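PDB 4XRI: putative uncharacterized protein from Chaetomium thermophilum, which probably acts as the nuclear import receptor importin beta, a flexible HEAT-repeat superhelix thought to bind a small GTPase and carry protein cargo into the nucleus. Local coordinates for residues Val533-Val538 / Leu590-Gln595. The protein carries 2 engineered substitutions. Residues are numbered along the deposited sequence; the frame is centred on the assembly and turned at random.
Sequences VLSVFV and LQATVQ
Val538 and Ser535 meet Ala592 and Thr593 in a small, buried helix-helix contact within the HEAT-repeat solenoid of this importin beta, where helix 524-539 runs beside helix 573-597. The case illustrates how a small residue at the interface lets helices approach closely: the two segments lie almost parallel, at 4°, with axes 8.6 Å apart. Ala592 sits at the centre, its CA 5.7 Å from that of Ser535. Its methyl CB points at the other helix and enters between Ser535 and Val538, one turn apart, resting 3.7 Å from the backbone O of Ser535 and equally near CG1 of Val538. The Ser535 hydroxyl also touches this methyl but makes no hydrogen bond across the interface; a weak one links it to Gln539 on its own helix. Val538 answers with one branch. With CG1 anti to the backbone N (chi1 166°), that methyl reaches over the face of the Ala592-Thr593 peptide, 3.4 Å from Ala592 O, and also meets CG2 of Thr593 at 4.0 Å. Thr593 divides its roles: OG1 turns back along its own helix to Leu590 O, 2.6 Å away, a carbonyl that also accepts from Val594 N, while CG2 is left to face Val538. A serine here would probably open a gap beside Val538 CG1, which would lose the methyl it packs against. No hydrogen bond joins the segments, and just 157 Å² is buried between them, so modest van der Waals packing holds them, methyls against each other and backbone atoms. Helix 546-567, lying between the two in sequence, touches both through Leu552 on Val538 and Ser553 on Thr593; helices 477-490 and 503-516 pack on further residues of segment 533-538, and helix 625-640 continues the stack from segment 590-595.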
ATOM      1  N   VAL A 533      -1.984  16.350  15.620  1.00 37.68           N
ATOM      2  CA  VAL A 533      -2.755  17.568  15.398  1.00 36.98           C
ATOM      3  C   VAL A 533      -1.902  18.797  15.670  1.00 41.38           C
ATOM      4  O   VAL A 533      -1.843  19.724  14.860  1.00 39.20           O
ATOM      5  CB  VAL A 533      -4.010  17.619  16.294  1.00 37.70           C
ATOM      6  CG1 VAL A 533      -4.766  18.918  16.060  1.00 37.74           C
ATOM      7  CG2 VAL A 533      -4.898  16.425  16.024  1.00 40.18           C
ATOM      8  N   LEU A 534      -1.241  18.790  16.822  1.00 43.44           N
ATOM      9  CA  LEU A 534      -0.368  19.882  17.229  1.00 42.35           C
ATOM     10  C   LEU A 534       0.727  20.131  16.196  1.00 42.25           C
ATOM     11  O   LEU A 534       1.052  21.278  15.885  1.00 42.33           O
ATOM     12  CB  LEU A 534       0.248  19.581  18.596  1.00 40.71           C
ATOM     13  CG  LEU A 534       1.150  20.662  19.192  1.00 41.13           C
ATOM     14  CD1 LEU A 534       0.442  22.008  19.169  1.00 46.06           C
ATOM     15  CD2 LEU A 534       1.564  20.292  20.606  1.00 35.46           C
ATOM     16  N   SER A 535       1.286  19.048  15.669  1.00 37.90           N
ATOM     17  CA  SER A 535       2.302  19.138  14.630  1.00 36.95           C
ATOM     18  C   SER A 535       1.776  19.882  13.402  1.00 37.44           C
ATOM     19  O   SER A 535       2.442  20.768  12.873  1.00 42.13           O
ATOM     20  CB  SER A 535       2.784  17.740  14.230  1.00 38.24           C
ATOM     21  OG  SER A 535       3.656  17.809  13.114  1.00 49.27           O
ATOM     22  N   VAL A 536       0.578  19.512  12.962  1.00 35.77           N
ATOM     23  CA  VAL A 536      -0.025  20.075  11.758  1.00 41.09           C
ATOM     24  C   VAL A 536      -0.425  21.536  11.962  1.00 44.87           C
ATOM     25  O   VAL A 536      -0.317  22.352  11.044  1.00 46.91           O
ATOM     26  CB  VAL A 536      -1.256  19.249  11.322  1.00 45.79           C
ATOM     27  CG1 VAL A 536      -1.989  19.922  10.175  1.00 45.93           C
ATOM     28  CG2 VAL A 536      -0.830  17.842  10.932  1.00 38.89           C
ATOM     29  N   PHE A 537      -0.875  21.865  13.169  1.00 38.40           N
ATOM     30  CA  PHE A 537      -1.175  23.252  13.515  1.00 42.70           C
ATOM     31  C   PHE A 537       0.077  24.117  13.410  1.00 47.05           C
ATOM     32  O   PHE A 537       0.027  25.244  12.918  1.00 40.74           O
ATOM     33  CB  PHE A 537      -1.763  23.346  14.926  1.00 41.41           C
ATOM     34  CG  PHE A 537      -3.266  23.373  14.958  1.00 44.34           C
ATOM     35  CD1 PHE A 537      -3.999  22.210  14.791  1.00 44.04           C
ATOM     36  CD2 PHE A 537      -3.943  24.562  15.164  1.00 51.99           C
ATOM     37  CE1 PHE A 537      -5.381  22.235  14.824  1.00 50.92           C
ATOM     38  CE2 PHE A 537      -5.321  24.593  15.199  1.00 50.43           C
ATOM     39  CZ  PHE A 537      -6.042  23.428  15.027  1.00 51.43           C
ATOM     40  N   VAL A 538       1.201  23.573  13.868  1.00 45.78           N
ATOM     41  CA  VAL A 538       2.478  24.275  13.813  1.00 45.03           C
ATOM     42  C   VAL A 538       2.946  24.466  12.379  1.00 45.00           C
ATOM     43  O   VAL A 538       3.341  25.566  11.988  1.00 47.98           O
ATOM     44  CB  VAL A 538       3.571  23.523  14.601  1.00 41.62           C
ATOM     45  CG1 VAL A 538       4.949  24.075  14.264  1.00 37.53           C
ATOM     46  CG2 VAL A 538       3.303  23.617  16.089  1.00 37.54           C
ATOM     47  N   LEU A 590       8.425  18.654  17.769  1.00 37.20           N
ATOM     48  CA  LEU A 590       9.675  19.405  17.802  1.00 36.90           C
ATOM     49  C   LEU A 590      10.152  19.716  16.387  1.00 34.97           C
ATOM     50  O   LEU A 590      10.502  20.856  16.072  1.00 37.20           O
ATOM     51  CB  LEU A 590      10.756  18.636  18.566  1.00 33.22           C
ATOM     52  CG  LEU A 590      12.129  19.315  18.566  1.00 35.50           C
ATOM     53  CD1 LEU A 590      12.061  20.643  19.304  1.00 33.61           C
ATOM     54  CD2 LEU A 590      13.201  18.416  19.166  1.00 31.01           C
ATOM     55  N   GLN A 591      10.154  18.689  15.541  1.00 34.43           N
ATOM     56  CA  GLN A 591      10.522  18.831  14.136  1.00 42.52           C
ATOM     57  C   GLN A 591       9.696  19.914  13.445  1.00 45.25           C
ATOM     58  O   GLN A 591      10.222  20.701  12.657  1.00 40.10           O
ATOM     59  CB  GLN A 591      10.352  17.494  13.409  1.00 35.70           C
ATOM     60  CG  GLN A 591      10.736  17.513  11.939  1.00 32.98           C
ATOM     61  CD  GLN A 591      10.398  16.213  11.235  1.00 43.50           C
ATOM     62  OE1 GLN A 591      10.201  15.182  11.875  1.00 47.44           O
ATOM     63  NE2 GLN A 591      10.317  16.260   9.910  1.00 47.68           N
ATOM     64  N   ALA A 592       8.405  19.955  13.765  1.00 42.66           N
ATOM     65  CA  ALA A 592       7.491  20.933  13.184  1.00 37.44           C
ATOM     66  C   ALA A 592       7.874  22.356  13.580  1.00 40.64           C
ATOM     67  O   ALA A 592       7.899  23.257  12.740  1.00 42.75           O
ATOM     68  CB  ALA A 592       6.060  20.635  13.603  1.00 35.66           C
ATOM     69  N   THR A 593       8.185  22.549  14.859  1.00 38.76           N
ATOM     70  CA  THR A 593       8.563  23.865  15.360  1.00 36.93           C
ATOM     71  C   THR A 593       9.904  24.307  14.786  1.00 40.66           C
ATOM     72  O   THR A 593      10.107  25.488  14.507  1.00 41.77           O
ATOM     73  CB  THR A 593       8.645  23.892  16.898  1.00 41.63           C
ATOM     74  OG1 THR A 593       9.629  22.951  17.345  1.00 38.83           O
ATOM     75  CG2 THR A 593       7.295  23.547  17.517  1.00 34.94           C
ATOM     76  N   VAL A 594      10.818  23.357  14.613  1.00 44.27           N
ATOM     77  CA  VAL A 594      12.128  23.662  14.050  1.00 42.80           C
ATOM     78  C   VAL A 594      11.997  24.162  12.615  1.00 35.60           C
ATOM     79  O   VAL A 594      12.525  25.222  12.266  1.00 42.18           O
ATOM     80  CB  VAL A 594      13.067  22.438  14.076  1.00 41.92           C
ATOM     81  CG1 VAL A 594      14.340  22.735  13.297  1.00 34.13           C
ATOM     82  CG2 VAL A 594      13.401  22.044  15.515  1.00 29.51           C
ATOM     83  N   GLN A 595      11.286  23.393  11.792  1.00 37.25           N
ATOM     84  CA  GLN A 595      11.048  23.765  10.397  1.00 40.12           C
ATOM     85  C   GLN A 595      10.308  25.094  10.282  1.00 52.26           C
ATOM     86  O   GLN A 595      10.643  25.929   9.440  1.00 50.66           O
ATOM     87  CB  GLN A 595      10.254  22.677   9.667  1.00 41.38           C
ATOM     88  CG  GLN A 595      11.023  21.394   9.420  1.00 61.26           C
ATOM     89  CD  GLN A 595      10.283  20.436   8.503  1.00 71.02           C
ATOM     90  OE1 GLN A 595      10.180  19.241   8.789  1.00 65.54           O
ATOM     91  NE2 GLN A 595       9.769  20.955   7.392  1.00 77.70           N
TER